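Local structure of peptidoglycan synthase activator LpoP (Pseudomonas aeruginosa, 6W5Q) at residues Q42-A56 and V71-L85. The protein is a lipoprotein that probably activates a peptidoglycan synthase, the part described here being its globular C-terminal domain with tetratricopeptide repeats. Numbering follows the deposited sequence.
Sequences QRIAPREPQVLYRLA and VARRGLSYANGRPAL. With SO4 (sulfate ion), chain I.
Helices 49-56 and 71-78 run antiparallel at 163°, their axes approaching to 8.3 Å, and draw together where Pro49 faces Gly75, whose CA atoms lie 4.3 Å apart. Such antiparallel helix packing is characteristic of the tetratricopeptide-repeat fold of this domain, and it illustrates a general principle: helices interlock knobs-into-holes and can close up where a glycine, here Gly75, brings no side chain. Leu52 is the knob, set in a hole formed by Val71, Arg74, Gly75 and Tyr78. With CG beside its backbone N (chi1 -64°), it sends CD1 to Gly75 CA and to Tyr78 CE2, while CD2 meets Val71 CG1 and lies over a face of the Arg74 guanidinium. Further along, Ala56 CB touches Ala72 CB at 3.8 Å.

At the start of helix 49-56, Pro49 packs its ring against Tyr78 CB, Ala79 and Leu85 CD2, joining the start of helix 83-99 to the contact. Glu48 caps its own helix by accepting from Gln50 N through the anti lone pair of OE1; the same oxygen forms a long salt bridge with Arg82 NH1 at 3.6 Å. The Tyr78 ring is sandwiched, Arg74 O over one face and Arg47 CG over the other, the latter 4.0 Å from the ring centroid in a CH-pi contact. Two in-plane bonds at its edge fix the rotation of the Arg74 guanidinium: NH1 donates to Tyr78 OH at 3.1 Å, and NH2 gives a nearly straight bond (166°) to an in-plane lone pair of Gln42 OE1, 3.1 Å away.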
# COMPACT_ATOMS: atom_id res chain seq x y z
N GLN A 42 9.40 7.70 2.00
CA GLN A 42 8.51 8.76 2.47
C GLN A 42 9.25 10.02 2.88
O GLN A 42 8.67 11.11 2.85
CB GLN A 42 7.68 8.28 3.65
CG GLN A 42 6.74 7.18 3.34
CD GLN A 42 5.62 7.13 4.35
OE1 GLN A 42 4.76 8.00 4.37
NE2 GLN A 42 5.65 6.13 5.22
N ARG A 43 10.50 9.91 3.32
CA ARG A 43 11.26 11.12 3.65
C ARG A 43 11.48 11.99 2.41
O ARG A 43 11.58 13.22 2.52
CB ARG A 43 12.60 10.74 4.27
CG ARG A 43 12.48 10.08 5.64
CD ARG A 43 13.80 9.44 6.04
NE ARG A 43 14.87 10.42 6.23
CZ ARG A 43 16.15 10.10 6.36
NH1 ARG A 43 16.50 8.82 6.30
NH2 ARG A 43 17.07 11.04 6.55
N ILE A 44 11.55 11.37 1.24
CA ILE A 44 11.66 12.08 -0.03
C ILE A 44 10.29 12.47 -0.57
O ILE A 44 10.10 13.57 -1.09
CB ILE A 44 12.43 11.21 -1.05
CG1 ILE A 44 13.84 10.92 -0.55
CG2 ILE A 44 12.45 11.86 -2.41
CD1 ILE A 44 14.16 9.45 -0.51
N ALA A 45 9.31 11.58 -0.46
CA ALA A 45 8.01 11.77 -1.10
C ALA A 45 6.93 11.41 -0.11
O ALA A 45 6.33 10.33 -0.18
CB ALA A 45 7.92 10.93 -2.38
N PRO A 46 6.65 12.30 0.86
CA PRO A 46 5.68 11.96 1.91
C PRO A 46 4.25 11.83 1.41
O PRO A 46 3.40 11.32 2.15
CB PRO A 46 5.81 13.14 2.89
CG PRO A 46 6.19 14.30 2.01
CD PRO A 46 7.08 13.72 0.93
N ARG A 47 3.97 12.25 0.18
CA ARG A 47 2.61 12.34 -0.35
C ARG A 47 2.43 11.46 -1.59
O ARG A 47 1.46 11.63 -2.33
CB ARG A 47 2.27 13.81 -0.65
CG ARG A 47 0.81 14.15 -0.98
CD ARG A 47 0.67 14.78 -2.38
NE ARG A 47 -0.72 15.05 -2.76
CZ ARG A 47 -1.41 14.37 -3.68
NH1 ARG A 47 -2.67 14.70 -3.95
NH2 ARG A 47 -0.83 13.37 -4.34
N GLU A 48 3.36 10.53 -1.84
CA GLU A 48 3.31 9.69 -3.02
C GLU A 48 2.41 8.48 -2.75
O GLU A 48 2.81 7.61 -1.96
CB GLU A 48 4.71 9.26 -3.45
CG GLU A 48 4.77 8.27 -4.63
CD GLU A 48 3.97 8.69 -5.86
OE1 GLU A 48 2.86 8.15 -6.07
OE2 GLU A 48 4.47 9.54 -6.63
N PRO A 49 1.23 8.39 -3.36
CA PRO A 49 0.38 7.22 -3.09
C PRO A 49 1.01 5.91 -3.53
O PRO A 49 0.74 4.86 -2.92
CB PRO A 49 -0.90 7.53 -3.87
CG PRO A 49 -0.56 8.67 -4.80
CD PRO A 49 0.59 9.41 -4.19
N GLN A 50 1.86 5.92 -4.56
CA GLN A 50 2.49 4.68 -4.98
C GLN A 50 3.45 4.16 -3.92
O GLN A 50 3.57 2.94 -3.74
CB GLN A 50 3.20 4.87 -6.33
CG GLN A 50 2.24 4.82 -7.53
CD GLN A 50 2.33 3.51 -8.31
OE1 GLN A 50 2.55 2.45 -7.72
NE2 GLN A 50 2.17 3.58 -9.63
N VAL A 51 4.09 5.05 -3.18
CA VAL A 51 4.91 4.60 -2.06
C VAL A 51 4.02 3.95 -1.01
O VAL A 51 4.32 2.86 -0.51
CB VAL A 51 5.71 5.77 -1.46
CG1 VAL A 51 6.39 5.33 -0.18
CG2 VAL A 51 6.72 6.25 -2.45
N LEU A 52 2.91 4.61 -0.67
CA LEU A 52 1.99 4.09 0.35
C LEU A 52 1.38 2.77 -0.09
O LEU A 52 1.21 1.85 0.73
CB LEU A 52 0.91 5.14 0.64
CG LEU A 52 1.57 6.39 1.25
CD1 LEU A 52 0.63 7.53 1.43
CD2 LEU A 52 2.22 6.05 2.58
N TYR A 53 1.07 2.64 -1.38
CA TYR A 53 0.55 1.39 -1.91
C TYR A 53 1.49 0.22 -1.63
O TYR A 53 1.06 -0.85 -1.16
CB TYR A 53 0.31 1.53 -3.41
CG TYR A 53 -0.16 0.25 -4.05
CD1 TYR A 53 -1.49 -0.15 -3.96
CD2 TYR A 53 0.73 -0.56 -4.76
CE1 TYR A 53 -1.93 -1.33 -4.55
CE2 TYR A 53 0.31 -1.73 -5.36
CZ TYR A 53 -1.03 -2.11 -5.25
OH TYR A 53 -1.46 -3.28 -5.83
N ARG A 54 2.77 0.39 -1.92
CA ARG A 54 3.74 -0.68 -1.68
C ARG A 54 3.95 -0.90 -0.19
O ARG A 54 4.17 -2.03 0.26
CB ARG A 54 5.08 -0.35 -2.35
CG ARG A 54 4.93 0.13 -3.76
CD ARG A 54 6.10 -0.23 -4.63
NE ARG A 54 5.80 0.10 -6.01
CZ ARG A 54 6.46 -0.36 -7.07
NH1 ARG A 54 7.49 -1.19 -6.92
NH2 ARG A 54 6.09 0.02 -8.28
N LEU A 55 3.96 0.19 0.58
CA LEU A 55 4.12 0.07 2.02
C LEU A 55 2.96 -0.72 2.62
O LEU A 55 3.17 -1.63 3.43
CB LEU A 55 4.23 1.47 2.64
CG LEU A 55 4.48 1.51 4.14
CD1 LEU A 55 5.54 0.48 4.51
CD2 LEU A 55 4.89 2.92 4.60
N ALA A 56 1.72 -0.42 2.21
CA ALA A 56 0.58 -1.17 2.70
C ALA A 56 0.69 -2.63 2.31
O ALA A 56 0.31 -3.52 3.07
CB ALA A 56 -0.72 -0.56 2.16
N VAL A 71 -2.43 2.77 6.19
CA VAL A 71 -1.51 3.27 5.18
C VAL A 71 -2.20 3.34 3.83
O VAL A 71 -2.11 4.35 3.12
CB VAL A 71 -0.25 2.38 5.11
CG1 VAL A 71 0.68 2.86 3.98
CG2 VAL A 71 0.44 2.37 6.46
N ALA A 72 -2.90 2.26 3.46
CA ALA A 72 -3.60 2.26 2.17
C ALA A 72 -4.70 3.32 2.13
O ALA A 72 -4.93 3.96 1.09
CB ALA A 72 -4.19 0.87 1.90
N ARG A 73 -5.39 3.51 3.26
CA ARG A 73 -6.44 4.53 3.31
C ARG A 73 -5.84 5.92 3.22
O ARG A 73 -6.46 6.83 2.67
CB ARG A 73 -7.27 4.39 4.59
CG ARG A 73 -8.35 3.33 4.50
CD ARG A 73 -9.62 3.78 5.24
NE ARG A 73 -10.85 3.15 4.73
CZ ARG A 73 -11.34 2.01 5.20
NH1 ARG A 73 -10.70 1.39 6.18
NH2 ARG A 73 -12.44 1.49 4.71
N ARG A 74 -4.62 6.08 3.72
CA ARG A 74 -3.93 7.35 3.55
C ARG A 74 -3.50 7.53 2.09
O ARG A 74 -3.72 8.59 1.50
CB ARG A 74 -2.74 7.44 4.52
CG ARG A 74 -2.15 8.84 4.59
CD ARG A 74 -1.41 9.09 5.89
NE ARG A 74 -0.23 8.25 6.03
CZ ARG A 74 0.97 8.57 5.55
NH1 ARG A 74 1.16 9.71 4.88
NH2 ARG A 74 1.99 7.74 5.73
N GLY A 75 -2.87 6.52 1.50
CA GLY A 75 -2.51 6.61 0.08
C GLY A 75 -3.69 7.01 -0.78
O GLY A 75 -3.57 7.86 -1.68
N LEU A 76 -4.86 6.45 -0.49
CA LEU A 76 -6.08 6.77 -1.23
C LEU A 76 -6.38 8.26 -1.24
O LEU A 76 -6.70 8.83 -2.28
CB LEU A 76 -7.24 5.99 -0.62
CG LEU A 76 -8.48 5.60 -1.39
CD1 LEU A 76 -8.15 5.05 -2.76
CD2 LEU A 76 -9.17 4.55 -0.57
N SER A 77 -6.23 8.93 -0.09
CA SER A 77 -6.50 10.36 -0.06
C SER A 77 -5.55 11.16 -0.96
O SER A 77 -5.86 12.31 -1.30
CB SER A 77 -6.42 10.88 1.38
OG SER A 77 -5.20 10.53 1.99
N TYR A 78 -4.41 10.60 -1.36
CA TYR A 78 -3.47 11.27 -2.25
C TYR A 78 -3.61 10.78 -3.68
O TYR A 78 -2.92 11.27 -4.57
CB TYR A 78 -2.02 11.05 -1.79
CG TYR A 78 -1.71 11.29 -0.32
CD1 TYR A 78 -2.44 12.18 0.45
CD2 TYR A 78 -0.65 10.63 0.28
CE1 TYR A 78 -2.14 12.39 1.79
CE2 TYR A 78 -0.33 10.83 1.61
CZ TYR A 78 -1.08 11.70 2.36
OH TYR A 78 -0.76 11.89 3.69
N ALA A 79 -4.46 9.79 -3.91
CA ALA A 79 -4.58 9.11 -5.18
C ALA A 79 -5.66 9.72 -6.07
O ALA A 79 -6.04 9.09 -7.05
CB ALA A 79 -4.89 7.62 -4.94
N ASN A 80 -6.14 10.92 -5.74
CA ASN A 80 -7.26 11.50 -6.46
C ASN A 80 -6.94 11.68 -7.94
O ASN A 80 -5.87 12.16 -8.31
CB ASN A 80 -7.64 12.84 -5.85
CG ASN A 80 -8.81 12.72 -4.89
OD1 ASN A 80 -9.12 11.63 -4.41
ND2 ASN A 80 -9.48 13.84 -4.62
N GLY A 81 -7.88 11.26 -8.79
CA GLY A 81 -7.66 11.28 -10.22
C GLY A 81 -6.61 10.30 -10.68
O GLY A 81 -5.85 10.60 -11.61
N ARG A 82 -6.52 9.14 -10.03
CA ARG A 82 -5.59 8.08 -10.40
C ARG A 82 -6.32 6.75 -10.25
O ARG A 82 -6.07 5.98 -9.32
CB ARG A 82 -4.32 8.14 -9.55
CG ARG A 82 -3.64 9.51 -9.58
CD ARG A 82 -2.30 9.54 -8.89
NE ARG A 82 -1.26 8.85 -9.65
CZ ARG A 82 0.04 8.88 -9.35
NH1 ARG A 82 0.47 9.57 -8.29
NH2 ARG A 82 0.91 8.23 -10.11
N PRO A 83 -7.24 6.44 -11.18
CA PRO A 83 -8.24 5.39 -10.91
C PRO A 83 -7.66 4.00 -10.77
O PRO A 83 -8.10 3.23 -9.90
CB PRO A 83 -9.19 5.48 -12.12
CG PRO A 83 -8.89 6.81 -12.76
CD PRO A 83 -7.45 7.09 -12.49
N ALA A 84 -6.70 3.63 -11.62
CA ALA A 84 -6.06 2.33 -11.49
C ALA A 84 -5.44 2.16 -10.11
O ALA A 84 -5.53 1.08 -9.51
CB ALA A 84 -4.99 2.16 -12.57
N LEU A 85 -4.84 3.22 -9.58
CA LEU A 85 -4.18 3.15 -8.28
C LEU A 85 -5.20 3.10 -7.15
O LEU A 85 -5.00 2.39 -6.16
CB LEU A 85 -3.25 4.35 -8.12
CG LEU A 85 -2.38 4.42 -6.87
CD1 LEU A 85 -1.73 3.09 -6.56
CD2 LEU A 85 -1.31 5.50 -7.03
S SO4 I . 19.72 8.11 5.91
O1 SO4 I . 19.49 6.76 6.45
O2 SO4 I . 19.52 9.14 6.91
O3 SO4 I . 21.07 8.21 5.36
O4 SO4 I . 18.76 8.35 4.85
O HOH W 1 3.55 5.37 6.97